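Peptidoglycan-N-acetylglucosamine deacetylase BC_1960 (PDB 4L1G) removes acetyl groups from N-acetylglucosamine residues of bacterial cell-wall peptidoglycan, and also from soluble chitin substrates and chitooligomers, as a zinc-dependent hydrolase of the polysaccharide deacetylase family. Local coordinates at residues W193-V198 with N210-N215; D206-N211 with D240-Q245; T197-G202 with L223-P228; A73-T78 with A251-L256. All blocks are in the same frame, centred on the assembly; numbering follows the deposited sequence.

Contact 1: residues W193-V198 with N210-N215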
loop_
_atom_site.group_PDB
_atom_site.type_symbol
_atom_site.label_atom_id
_atom_site.label_comp_id
_atom_site.label_asym_id
_atom_site.label_seq_id
_atom_site.Cartn_x
_atom_site.Cartn_y
_atom_site.Cartn_z
ATOM N N TRP A 193 1.977 1.817 7.915
ATOM C CA TRP A 193 0.933 0.857 8.249
ATOM C C TRP A 193 0.818 0.701 9.761
ATOM O O TRP A 193 1.682 1.166 10.505
ATOM C CB TRP A 193 1.205 -0.497 7.582
ATOM C CG TRP A 193 2.514 -1.120 7.976
ATOM C CD1 TRP A 193 2.730 -1.992 9.006
ATOM C CD2 TRP A 193 3.788 -0.921 7.344
ATOM N NE1 TRP A 193 4.057 -2.347 9.054
ATOM C CE2 TRP A 193 4.728 -1.704 8.046
ATOM C CE3 TRP A 193 4.223 -0.155 6.257
ATOM C CZ2 TRP A 193 6.078 -1.744 7.696
ATOM C CZ3 TRP A 193 5.567 -0.196 5.908
ATOM C CH2 TRP A 193 6.478 -0.986 6.627
ATOM N N SER A 194 -0.252 0.055 10.213
ATOM C CA SER A 194 -0.464 -0.149 11.644
ATOM C C SER A 194 -0.786 -1.604 11.977
ATOM O O SER A 194 -0.759 -2.001 13.141
ATOM C CB SER A 194 -1.564 0.778 12.173
ATOM O OG SER A 194 -2.835 0.411 11.666
ATOM N N VAL A 195 -1.098 -2.391 10.953
ATOM C CA VAL A 195 -1.301 -3.827 11.123
ATOM C C VAL A 195 -0.425 -4.601 10.140
ATOM O O VAL A 195 -0.638 -4.546 8.928
ATOM C CB VAL A 195 -2.779 -4.232 10.926
ATOM C CG1 VAL A 195 -2.941 -5.744 11.062
ATOM C CG2 VAL A 195 -3.671 -3.504 11.923
ATOM N N ASP A 196 0.559 -5.318 10.668
ATOM C CA ASP A 196 1.481 -6.077 9.832
ATOM C C ASP A 196 1.146 -7.563 9.846
ATOM O O ASP A 196 1.172 -8.206 10.894
ATOM C CB ASP A 196 2.925 -5.851 10.287
ATOM C CG ASP A 196 3.939 -6.432 9.320
ATOM O OD1 ASP A 196 3.539 -6.881 8.225
ATOM O OD2 ASP A 196 5.144 -6.426 9.649
ATOM N N THR A 197 0.836 -8.103 8.670
ATOM C CA THR A 197 0.465 -9.507 8.542
ATOM C C THR A 197 1.686 -10.416 8.514
ATOM O O THR A 197 1.549 -11.633 8.623
ATOM C CB THR A 197 -0.342 -9.765 7.251
ATOM O OG1 THR A 197 0.487 -9.517 6.107
ATOM C CG2 THR A 197 -1.569 -8.869 7.189
ATOM N N VAL A 198 2.869 -9.813 8.381
ATOM C CA VAL A 198 4.130 -10.531 8.134
ATOM C C VAL A 198 3.969 -11.723 7.182
ATOM O O VAL A 198 4.541 -12.795 7.393
ATOM C CB VAL A 198 4.891 -10.923 9.448
ATOM C CG1 VAL A 198 5.309 -9.674 10.214
ATOM C CG2 VAL A 198 4.071 -11.848 10.341
ATOM N N ASN A 210 -6.092 -14.428 12.162
ATOM C CA ASN A 210 -6.139 -14.234 13.608
ATOM C C ASN A 210 -5.329 -13.017 14.032
ATOM O O ASN A 210 -5.701 -12.298 14.960
ATOM C CB ASN A 210 -5.640 -15.481 14.344
ATOM C CG ASN A 210 -6.536 -16.687 14.127
ATOM O OD1 ASN A 210 -7.686 -16.558 13.703
ATOM N ND2 ASN A 210 -6.011 -17.870 14.425
ATOM N N ASN A 211 -4.218 -12.795 13.339
ATOM C CA ASN A 211 -3.379 -11.631 13.571
ATOM C C ASN A 211 -4.124 -10.342 13.239
ATOM O O ASN A 211 -4.221 -9.441 14.074
ATOM C CB ASN A 211 -2.097 -11.746 12.741
ATOM C CG ASN A 211 -1.212 -10.516 12.844
ATOM O OD1 ASN A 211 -1.295 -9.746 13.802
ATOM N ND2 ASN A 211 -0.350 -10.331 11.851
ATOM N N VAL A 212 -4.653 -10.264 12.021
ATOM C CA VAL A 212 -5.366 -9.075 11.558
ATOM C C VAL A 212 -6.583 -8.748 12.421
ATOM O O VAL A 212 -6.766 -7.604 12.831
ATOM C CB VAL A 212 -5.805 -9.210 10.080
ATOM C CG1 VAL A 212 -6.734 -8.073 9.687
ATOM C CG2 VAL A 212 -4.593 -9.244 9.167
ATOM N N LEU A 213 -7.407 -9.754 12.701
ATOM C CA LEU A 213 -8.624 -9.549 13.485
ATOM C C LEU A 213 -8.328 -9.175 14.933
ATOM O O LEU A 213 -9.134 -8.514 15.590
ATOM C CB LEU A 213 -9.516 -10.794 13.441
ATOM C CG LEU A 213 -10.656 -10.774 12.421
ATOM C CD1 LEU A 213 -11.640 -9.658 12.746
ATOM C CD2 LEU A 213 -10.118 -10.620 11.008
ATOM N N GLY A 214 -7.171 -9.601 15.427
ATOM C CA GLY A 214 -6.788 -9.318 16.795
ATOM C C GLY A 214 -6.191 -7.937 16.971
ATOM O O GLY A 214 -6.146 -7.417 18.086
ATOM N N ASN A 215 -5.736 -7.333 15.874
ATOM C CA ASN A 215 -5.027 -6.056 15.953
ATOM C C ASN A 215 -5.626 -4.929 15.112
ATOM O O ASN A 215 -5.031 -3.857 14.999
ATOM C CB ASN A 215 -3.550 -6.241 15.594
ATOM C CG ASN A 215 -2.833 -7.187 16.540
ATOM O OD1 ASN A 215 -2.419 -6.794 17.633
ATOM N ND2 ASN A 215 -2.683 -8.441 16.127
HETATM O O HOH W 1 -2.810 -1.780 15.275
HETATM O O HOH W 2 0.446 -12.701 10.853
#
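Two oxygens share the side-chain nitrogen of Asn211. Its ND2 donates to the backbone O of Asp196 at 2.8 Å, slightly bent at 148°, with the acceptor only 12° out of the amide plane. ND2 also donates to water 2, at 2.7 Å, and that water in turn donates a hydrogen bond to Thr197 O. Asparagine suits the place because its short NH2-bearing arm can reach peptide oxygens where the strand is giving way to a loop; CG lies opposite the helix backbone N (chi1 176°), and this carries the amide toward the strand. One turn on, Asn215 ND2 donates back to the backbone O of Asn211. Beside these polar groups lie small branched residues. Thr197 CG2 touches Val212 CG2 at 3.6 Å, the two side chains running alongside each other in the same direction, and Val195 CG1 approaches Val212 CG2 at 4.3 Å. The other branch of Val195, CG2, rests 3.4 Å from Asn215 O, and water 1 joins that oxygen to Ser194 O. On the strand, Asp196 OD1 accepts from Val198 N at 3.0 Å, an Asx turn that bends the chain into the following loop. Strand 195-196, helix 205-215 and strand 221-225 form a beta-alpha-beta crossover, the repeating theme of the barrel-like NodB fold, and here its helix packs on its first strand.

Contact 2: residues D206-N211 with D240-Q245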
loop_
_atom_site.group_PDB
_atom_site.type_symbol
_atom_site.label_atom_id
_atom_site.label_comp_id
_atom_site.label_asym_id
_atom_site.label_seq_id
_atom_site.Cartn_x
_atom_site.Cartn_y
_atom_site.Cartn_z
ATOM N N ASP A 206 -4.856 -18.842 8.321
ATOM C CA ASP A 206 -5.433 -18.749 9.659
ATOM C C ASP A 206 -4.584 -17.875 10.581
ATOM O O ASP A 206 -5.116 -17.118 11.393
ATOM C CB ASP A 206 -5.622 -20.138 10.274
ATOM C CG ASP A 206 -6.849 -20.855 9.736
ATOM O OD1 ASP A 206 -7.859 -20.179 9.442
ATOM O OD2 ASP A 206 -6.805 -22.097 9.611
ATOM N N THR A 207 -3.265 -17.986 10.449
ATOM C CA THR A 207 -2.344 -17.191 11.251
ATOM C C THR A 207 -2.502 -15.709 10.931
ATOM O O THR A 207 -2.591 -14.872 11.832
ATOM C CB THR A 207 -0.880 -17.606 11.005
ATOM O OG1 THR A 207 -0.698 -18.974 11.394
ATOM C CG2 THR A 207 0.070 -16.727 11.803
ATOM N N ILE A 208 -2.541 -15.395 9.641
ATOM C CA ILE A 208 -2.706 -14.021 9.186
ATOM C C ILE A 208 -4.050 -13.451 9.624
ATOM O O ILE A 208 -4.127 -12.316 10.099
ATOM C CB ILE A 208 -2.566 -13.924 7.655
ATOM C CG1 ILE A 208 -1.149 -14.320 7.242
ATOM C CG2 ILE A 208 -2.892 -12.521 7.170
ATOM C CD1 ILE A 208 -0.949 -14.424 5.753
ATOM N N THR A 209 -5.104 -14.251 9.478
ATOM C CA THR A 209 -6.453 -13.820 9.833
ATOM C C THR A 209 -6.587 -13.519 11.325
ATOM O O THR A 209 -7.126 -12.479 11.707
ATOM C CB THR A 209 -7.508 -14.870 9.427
ATOM O OG1 THR A 209 -7.479 -15.052 8.007
ATOM C CG2 THR A 209 -8.902 -14.424 9.851
ATOM N N ASN A 210 -6.092 -14.428 12.162
ATOM C CA ASN A 210 -6.139 -14.234 13.608
ATOM C C ASN A 210 -5.329 -13.017 14.032
ATOM O O ASN A 210 -5.701 -12.298 14.960
ATOM C CB ASN A 210 -5.640 -15.481 14.344
ATOM C CG ASN A 210 -6.536 -16.687 14.127
ATOM O OD1 ASN A 210 -7.686 -16.558 13.703
ATOM N ND2 ASN A 210 -6.011 -17.870 14.425
ATOM N N ASN A 211 -4.218 -12.795 13.339
ATOM C CA ASN A 211 -3.379 -11.631 13.571
ATOM C C ASN A 211 -4.124 -10.342 13.239
ATOM O O ASN A 211 -4.221 -9.441 14.074
ATOM C CB ASN A 211 -2.097 -11.746 12.741
ATOM C CG ASN A 211 -1.212 -10.516 12.844
ATOM O OD1 ASN A 211 -1.295 -9.746 13.802
ATOM N ND2 ASN A 211 -0.350 -10.331 11.851
ATOM N N ASP A 240 -10.254 -14.157 2.165
ATOM C CA ASP A 240 -11.569 -14.794 2.217
ATOM C C ASP A 240 -12.119 -14.844 3.640
ATOM O O ASP A 240 -13.320 -15.011 3.838
ATOM C CB ASP A 240 -11.521 -16.206 1.624
ATOM C CG ASP A 240 -11.457 -16.203 0.106
ATOM O OD1 ASP A 240 -10.913 -17.170 -0.472
ATOM O OD2 ASP A 240 -11.954 -15.239 -0.511
ATOM N N LYS A 241 -11.236 -14.703 4.624
ATOM C CA LYS A 241 -11.641 -14.710 6.026
ATOM C C LYS A 241 -11.602 -13.310 6.624
ATOM O O LYS A 241 -12.514 -12.908 7.347
ATOM C CB LYS A 241 -10.742 -15.642 6.841
ATOM C CG LYS A 241 -10.922 -17.119 6.539
ATOM C CD LYS A 241 -9.952 -17.954 7.357
ATOM C CE LYS A 241 -10.167 -19.439 7.139
ATOM N NZ LYS A 241 -11.482 -19.887 7.670
ATOM N N ILE A 242 -10.537 -12.576 6.317
ATOM C CA ILE A 242 -10.319 -11.242 6.869
ATOM C C ILE A 242 -11.461 -10.283 6.549
ATOM O O ILE A 242 -11.976 -9.595 7.432
ATOM C CB ILE A 242 -8.996 -10.638 6.352
ATOM C CG1 ILE A 242 -7.801 -11.352 6.987
ATOM C CG2 ILE A 242 -8.931 -9.149 6.642
ATOM C CD1 ILE A 242 -6.466 -10.899 6.441
ATOM N N ILE A 243 -11.858 -10.253 5.283
ATOM C CA ILE A 243 -12.870 -9.305 4.828
ATOM C C ILE A 243 -14.257 -9.504 5.461
ATOM O O ILE A 243 -14.805 -8.560 6.031
ATOM C CB ILE A 243 -12.943 -9.243 3.282
ATOM C CG1 ILE A 243 -11.610 -8.743 2.716
ATOM C CG2 ILE A 243 -14.087 -8.353 2.832
ATOM C CD1 ILE A 243 -11.532 -8.772 1.205
ATOM N N PRO A 244 -14.826 -10.725 5.382
ATOM C CA PRO A 244 -16.155 -10.858 5.992
ATOM C C PRO A 244 -16.139 -10.763 7.519
ATOM O O PRO A 244 -17.090 -10.237 8.100
ATOM C CB PRO A 244 -16.610 -12.251 5.544
ATOM C CG PRO A 244 -15.353 -12.996 5.297
ATOM C CD PRO A 244 -14.386 -11.986 4.754
ATOM N N GLN A 245 -15.080 -11.253 8.159
ATOM C CA GLN A 245 -15.000 -11.202 9.620
ATOM C C GLN A 245 -14.900 -9.774 10.154
ATOM O O GLN A 245 -15.444 -9.465 11.213
ATOM C CB GLN A 245 -13.847 -12.062 10.148
ATOM C CG GLN A 245 -14.124 -13.559 10.102
ATOM C CD GLN A 245 -13.016 -14.385 10.733
ATOM O OE1 GLN A 245 -12.264 -13.897 11.575
ATOM N NE2 GLN A 245 -12.909 -15.643 10.322
#
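The flat ends of Asp206 and Gln245 each reach over the gap between helices with one oxygen. Asp206 OD1 lies 3.3 Å from Lys241 CE, so the carboxylate meets the methylene chain rather than the ammonium group: OD1 to Lys241 NZ is 4.0 Å, longer than a salt bridge, though the opposite charges probably still attract. A bend at the last torsion of the lysine (chi4 -67°) swings NZ aside from its otherwise extended chain. Gln245 brings OE1 to within 3.8 Å of Thr209 CG2, an amide oxygen against a methyl. Thr209 is the central residue, small enough to let the helices approach. Its OG1 sits 3.5 Å from Lys241 CB, and its own hydrogen bond goes back to Ala205 O, one turn earlier, which allows a hydroxyl to be buried here. Further in, Ile208 CG2 meets Ile242 CD1 at 4.0 Å, two branched apolar chains suited to the side facing the protein interior. The segment axes come within 9.2 Å and run nearly parallel, crossing at -24°. Helices 205-215 and 233-248 thus lie side by side on the outside of the sheet; strand 221-225 separates them in the chain, and Ile208 reaches inward to Thr197 in the loop after strand 195-196.

Contact 3: residues T197-G202 with L223-P228. With ACT (acetate ion), chain F.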
loop_
_atom_site.group_PDB
_atom_site.type_symbol
_atom_site.label_atom_id
_atom_site.label_comp_id
_atom_site.label_asym_id
_atom_site.label_seq_id
_atom_site.Cartn_x
_atom_site.Cartn_y
_atom_site.Cartn_z
ATOM N N THR A 197 0.836 -8.103 8.670
ATOM C CA THR A 197 0.465 -9.507 8.542
ATOM C C THR A 197 1.686 -10.416 8.514
ATOM O O THR A 197 1.549 -11.633 8.623
ATOM C CB THR A 197 -0.342 -9.765 7.251
ATOM O OG1 THR A 197 0.487 -9.517 6.107
ATOM C CG2 THR A 197 -1.569 -8.869 7.189
ATOM N N VAL A 198 2.869 -9.813 8.381
ATOM C CA VAL A 198 4.130 -10.531 8.134
ATOM C C VAL A 198 3.969 -11.723 7.182
ATOM O O VAL A 198 4.541 -12.795 7.393
ATOM C CB VAL A 198 4.891 -10.923 9.448
ATOM C CG1 VAL A 198 5.309 -9.674 10.214
ATOM C CG2 VAL A 198 4.071 -11.848 10.341
ATOM N N ASP A 199 3.192 -11.510 6.123
ATOM C CA ASP A 199 2.823 -12.575 5.195
ATOM C C ASP A 199 3.991 -13.088 4.353
ATOM O O ASP A 199 3.933 -14.194 3.810
ATOM C CB ASP A 199 1.654 -12.137 4.302
ATOM C CG ASP A 199 1.934 -10.852 3.536
ATOM O OD1 ASP A 199 2.896 -10.134 3.877
ATOM O OD2 ASP A 199 1.175 -10.549 2.591
ATOM N N TRP A 200 5.050 -12.292 4.260
ATOM C CA TRP A 200 6.232 -12.675 3.496
ATOM C C TRP A 200 6.955 -13.866 4.125
ATOM O O TRP A 200 7.749 -14.534 3.466
ATOM C CB TRP A 200 7.187 -11.488 3.360
ATOM C CG TRP A 200 7.553 -10.872 4.674
ATOM C CD1 TRP A 200 6.891 -9.869 5.322
ATOM C CD2 TRP A 200 8.665 -11.223 5.507
ATOM N NE1 TRP A 200 7.524 -9.571 6.505
ATOM C CE2 TRP A 200 8.616 -10.388 6.642
ATOM C CE3 TRP A 200 9.698 -12.158 5.402
ATOM C CZ2 TRP A 200 9.560 -10.461 7.665
ATOM C CZ3 TRP A 200 10.635 -12.231 6.420
ATOM C CH2 TRP A 200 10.559 -11.387 7.536
ATOM N N LYS A 201 6.670 -14.129 5.398
ATOM C CA LYS A 201 7.266 -15.258 6.106
ATOM C C LYS A 201 6.636 -16.585 5.696
ATOM O O LYS A 201 7.082 -17.649 6.119
ATOM C CB LYS A 201 7.140 -15.076 7.621
ATOM C CG LYS A 201 7.967 -13.937 8.189
ATOM C CD LYS A 201 7.894 -13.916 9.709
ATOM C CE LYS A 201 8.783 -12.829 10.291
ATOM N NZ LYS A 201 8.727 -12.806 11.780
ATOM N N GLY A 202 5.592 -16.516 4.877
ATOM C CA GLY A 202 4.924 -17.711 4.399
ATOM C C GLY A 202 3.968 -18.301 5.417
ATOM O O GLY A 202 3.628 -19.483 5.347
ATOM N N LEU A 223 -1.049 -4.232 6.170
ATOM C CA LEU A 223 0.024 -4.471 5.205
ATOM C C LEU A 223 0.077 -5.914 4.714
ATOM O O LEU A 223 0.277 -6.845 5.496
ATOM C CB LEU A 223 1.387 -4.094 5.793
ATOM C CG LEU A 223 2.595 -4.459 4.921
ATOM C CD1 LEU A 223 2.629 -3.611 3.658
ATOM C CD2 LEU A 223 3.901 -4.329 5.689
ATOM N N GLN A 224 -0.099 -6.086 3.408
ATOM C CA GLN A 224 0.128 -7.371 2.758
ATOM C C GLN A 224 1.038 -7.182 1.544
ATOM O O GLN A 224 1.347 -6.051 1.164
ATOM C CB GLN A 224 -1.196 -8.012 2.349
ATOM C CG GLN A 224 -1.970 -8.602 3.510
ATOM C CD GLN A 224 -3.361 -9.043 3.117
ATOM O OE1 GLN A 224 -4.258 -8.218 2.944
ATOM N NE2 GLN A 224 -3.550 -10.350 2.972
ATOM N N HIS A 225 1.469 -8.286 0.941
ATOM C CA HIS A 225 2.398 -8.219 -0.182
ATOM C C HIS A 225 1.910 -8.989 -1.405
ATOM O O HIS A 225 1.182 -9.973 -1.288
ATOM C CB HIS A 225 3.782 -8.739 0.227
ATOM C CG HIS A 225 4.485 -7.874 1.227
ATOM N ND1 HIS A 225 4.320 -8.023 2.588
ATOM C CD2 HIS A 225 5.354 -6.848 1.064
ATOM C CE1 HIS A 225 5.058 -7.127 3.220
ATOM N NE2 HIS A 225 5.695 -6.401 2.318
ATOM N N SER A 226 2.318 -8.523 -2.580
ATOM C CA SER A 226 2.112 -9.261 -3.818
ATOM C C SER A 226 3.433 -9.308 -4.580
ATOM O O SER A 226 3.485 -9.046 -5.781
ATOM C CB SER A 226 1.009 -8.622 -4.666
ATOM O OG SER A 226 1.269 -7.250 -4.897
ATOM N N THR A 227 4.497 -9.645 -3.856
ATOM C CA THR A 227 5.851 -9.680 -4.396
ATOM C C THR A 227 6.047 -10.866 -5.334
ATOM O O THR A 227 5.672 -11.990 -4.998
ATOM C CB THR A 227 6.886 -9.801 -3.256
ATOM O OG1 THR A 227 6.525 -8.933 -2.173
ATOM C CG2 THR A 227 8.280 -9.450 -3.747
ATOM N N PRO A 228 6.634 -10.617 -6.518
ATOM C CA PRO A 228 7.003 -11.693 -7.447
ATOM C C PRO A 228 7.866 -12.747 -6.760
ATOM O O PRO A 228 8.848 -12.403 -6.101
ATOM C CB PRO A 228 7.823 -10.963 -8.513
ATOM C CG PRO A 228 7.288 -9.580 -8.512
ATOM C CD PRO A 228 6.904 -9.283 -7.083
HETATM C C ACT F . 7.695 -3.094 2.549
HETATM O O ACT F . 8.837 -3.563 2.744
HETATM O OXT ACT F . 6.914 -3.820 1.899
HETATM C CH3 ACT F . 7.286 -1.744 3.063
#
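Asp199 holds His225 at two points, and here the contact is tightest. His225 ND1 donates to Asp199 OD1 at 2.9 Å, almost straight at 171° and within the ring plane, while the backbone N of His225 donates to Asp199 OD2 at 2.8 Å. Each oxygen uses its syn lone pair, so one carboxylate fixes both backbone and imidazole rotation; aspartate suits this because its two oxygens match the two N-H groups. Asp199 CG sits between its backbone N and carbonyl carbon (chi1 56°), which brings both oxygens to His225. OD2 is also bound by Ser235 OG, which takes the amide of Gln224 too. Beside this pair, Thr197 OG1 donates to Leu223 O at 2.7 Å in the carbonyl plane. The looser side belongs to exposed Trp200, whose five-membered ring turns its edge to the face of His225 in an offset edge-to-face pair, planes at 89°, centroids 5.6 Å apart. At the ring edge beyond NE2, away from Trp200, His225 NE2 donates to OXT of an acetate at 2.9 Å, an ion probably from the crystallisation liquor. His225 is the predicted proton donor, and its side chain lies close to the zinc ligand Asp81. The arrangement stands at the C-terminal end of strand 221-225, between the loop after strand 195-196 and strand 74-80, with Ile208 of helix 205-215 packed behind Thr197 and Asp199.

Contact 4: residues A73-T78 with A251-L256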
loop_
_atom_site.group_PDB
_atom_site.type_symbol
_atom_site.label_atom_id
_atom_site.label_comp_id
_atom_site.label_asym_id
_atom_site.label_seq_id
_atom_site.Cartn_x
_atom_site.Cartn_y
_atom_site.Cartn_z
ATOM N N ALA A 73 -15.841 3.977 10.788
ATOM C CA ALA A 73 -15.839 2.519 10.811
ATOM C C ALA A 73 -15.140 1.968 9.573
ATOM O O ALA A 73 -15.686 1.116 8.868
ATOM C CB ALA A 73 -17.258 1.993 10.889
ATOM N N GLU A 74 -13.930 2.452 9.315
ATOM C CA GLU A 74 -13.243 2.151 8.067
ATOM C C GLU A 74 -11.809 1.675 8.281
ATOM O O GLU A 74 -11.087 2.200 9.131
ATOM C CB GLU A 74 -13.269 3.377 7.146
ATOM C CG GLU A 74 -14.679 3.801 6.739
ATOM C CD GLU A 74 -14.731 5.158 6.056
ATOM O OE1 GLU A 74 -15.838 5.559 5.636
ATOM O OE2 GLU A 74 -13.679 5.824 5.940
ATOM N N VAL A 75 -11.416 0.667 7.508
ATOM C CA VAL A 75 -10.042 0.186 7.490
ATOM C C VAL A 75 -9.558 0.143 6.048
ATOM O O VAL A 75 -10.356 0.241 5.116
ATOM C CB VAL A 75 -9.908 -1.217 8.112
ATOM C CG1 VAL A 75 -10.384 -1.209 9.558
ATOM C CG2 VAL A 75 -10.683 -2.237 7.296
ATOM N N ALA A 76 -8.251 -0.003 5.862
ATOM C CA ALA A 76 -7.680 0.009 4.521
ATOM C C ALA A 76 -6.746 -1.171 4.272
ATOM O O ALA A 76 -5.779 -1.377 5.006
ATOM C CB ALA A 76 -6.951 1.327 4.266
ATOM N N LEU A 77 -7.049 -1.945 3.233
ATOM C CA LEU A 77 -6.145 -2.988 2.763
ATOM C C LEU A 77 -5.123 -2.378 1.809
ATOM O O LEU A 77 -5.485 -1.638 0.894
ATOM C CB LEU A 77 -6.919 -4.094 2.043
ATOM C CG LEU A 77 -7.813 -5.012 2.876
ATOM C CD1 LEU A 77 -8.743 -5.812 1.975
ATOM C CD2 LEU A 77 -6.972 -5.940 3.735
ATOM N N THR A 78 -3.847 -2.675 2.034
ATOM C CA THR A 78 -2.791 -2.232 1.128
ATOM C C THR A 78 -1.891 -3.403 0.763
ATOM O O THR A 78 -1.688 -4.312 1.569
ATOM C CB THR A 78 -1.940 -1.092 1.730
ATOM O OG1 THR A 78 -1.166 -1.591 2.828
ATOM C CG2 THR A 78 -2.822 0.060 2.204
ATOM N N ALA A 251 -16.975 -3.047 10.203
ATOM C CA ALA A 251 -15.919 -2.398 9.428
ATOM C C ALA A 251 -16.242 -2.319 7.940
ATOM O O ALA A 251 -16.799 -3.253 7.363
ATOM C CB ALA A 251 -14.589 -3.109 9.637
ATOM N N ARG A 252 -15.886 -1.192 7.330
ATOM C CA ARG A 252 -15.970 -1.034 5.884
ATOM C C ARG A 252 -14.561 -0.813 5.333
ATOM O O ARG A 252 -13.700 -0.259 6.019
ATOM C CB ARG A 252 -16.884 0.137 5.514
ATOM C CG ARG A 252 -18.291 0.041 6.102
ATOM C CD ARG A 252 -19.169 1.207 5.658
ATOM N NE ARG A 252 -18.555 2.498 5.957
ATOM C CZ ARG A 252 -18.801 3.216 7.050
ATOM N NH1 ARG A 252 -19.662 2.776 7.960
ATOM N NH2 ARG A 252 -18.188 4.378 7.232
ATOM N N PHE A 253 -14.325 -1.254 4.103
ATOM C CA PHE A 253 -13.003 -1.147 3.497
ATOM C C PHE A 253 -12.927 0.029 2.533
ATOM O O PHE A 253 -13.801 0.210 1.686
ATOM C CB PHE A 253 -12.625 -2.453 2.796
ATOM C CG PHE A 253 -12.406 -3.599 3.741
ATOM C CD1 PHE A 253 -11.127 -3.967 4.119
ATOM C CD2 PHE A 253 -13.481 -4.299 4.269
ATOM C CE1 PHE A 253 -10.921 -5.017 4.994
ATOM C CE2 PHE A 253 -13.283 -5.348 5.146
ATOM C CZ PHE A 253 -11.998 -5.708 5.510
ATOM N N VAL A 254 -11.880 0.835 2.679
ATOM C CA VAL A 254 -11.711 2.027 1.860
ATOM C C VAL A 254 -10.302 2.104 1.277
ATOM O O VAL A 254 -9.415 1.334 1.653
ATOM C CB VAL A 254 -11.975 3.313 2.673
ATOM C CG1 VAL A 254 -13.402 3.329 3.219
ATOM C CG2 VAL A 254 -10.959 3.449 3.801
ATOM N N THR A 255 -10.103 3.038 0.353
ATOM C CA THR A 255 -8.779 3.311 -0.186
ATOM C C THR A 255 -8.115 4.388 0.662
ATOM O O THR A 255 -8.780 5.058 1.451
ATOM C CB THR A 255 -8.853 3.808 -1.634
ATOM O OG1 THR A 255 -9.548 5.061 -1.672
ATOM C CG2 THR A 255 -9.584 2.803 -2.508
ATOM N N LEU A 256 -6.808 4.557 0.497
ATOM C CA LEU A 256 -6.078 5.567 1.260
ATOM C C LEU A 256 -6.539 7.014 1.013
ATOM O O LEU A 256 -6.726 7.762 1.973
ATOM C CB LEU A 256 -4.564 5.424 1.074
ATOM C CG LEU A 256 -3.957 4.161 1.684
ATOM C CD1 LEU A 256 -2.438 4.227 1.649
ATOM C CD2 LEU A 256 -4.466 3.953 3.110
HETATM O O HOH W 3 -17.150 3.464 3.647
HETATM O O HOH W 4 -9.272 -1.364 1.727
HETATM O O HOH W 5 -6.715 0.729 0.733
#
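Glu74 crosses Val254 at about a right angle and carries its tip to Arg252. Its CB lies 3.8 Å from Arg252 O and CG faces Arg252 NH2, while CD rests 3.6 Å from Val254 CG1; a valine there gives the carbon chain an apolar wall. At the tip the oxygens part company. OE2 stays beside Val254 CG1, whereas OE1 accepts from Arg252 NH2 at 3.1 Å in a salt bridge, met on its anti side, with the carboxylate and guanidinium planes 85° apart. A bend at chi3 of Arg252 (-54°) brings the guanidinium back to Glu74. Water 3 joins the same OE1 to Arg252 NE, and Ala73 O sits over one guanidinium face. These groups flank a parallel pairing in which Arg252 N donates to Ala73 O, Val75 N to Arg252 O at 2.9 Å and Val254 N to Val75 O. It joins two strands more than 170 residues apart in the chain, as parallel neighbours in the barrel-like sheet of the NodB fold. On the sheet face opposite Glu74, Val75 CG2 lies over the Phe253 ring in a CH-pi contact, 3.9 Å from the centroid and 25° off the normal. Leu77 CG adds an oblique contact with Phe253 CD1 at 3.7 Å, and Ile243 of helix 233-248 packs on both residues. Farther along, water 4 sits between Leu77 N and Val254 O, while the small Ala76 CB admits Leu256 CD2 at 3.8 Å.

Overall arrangement
Contact 3 is the buried one and rests on side-chain hydrogen bonds, with the predicted proton donor; contacts 1, 2 and 4 are partly buried and pair or cover the elements around it. Contacts 1 and 2 share helix 205-215, one on its strand-facing side and the other against helix 233-248, and Val212 and Ile242 touch where they meet. Contact 1 mixes amide and water bonds with small apolar groups, whereas contact 2 rests on van der Waals touches with charged residues at its rim. Contact 4 is the largest and the only one built on regular strand pairing. Strand 74-80 adjoins strand 221-225, linking contact 4 to contact 3 through Thr78 and Gln224.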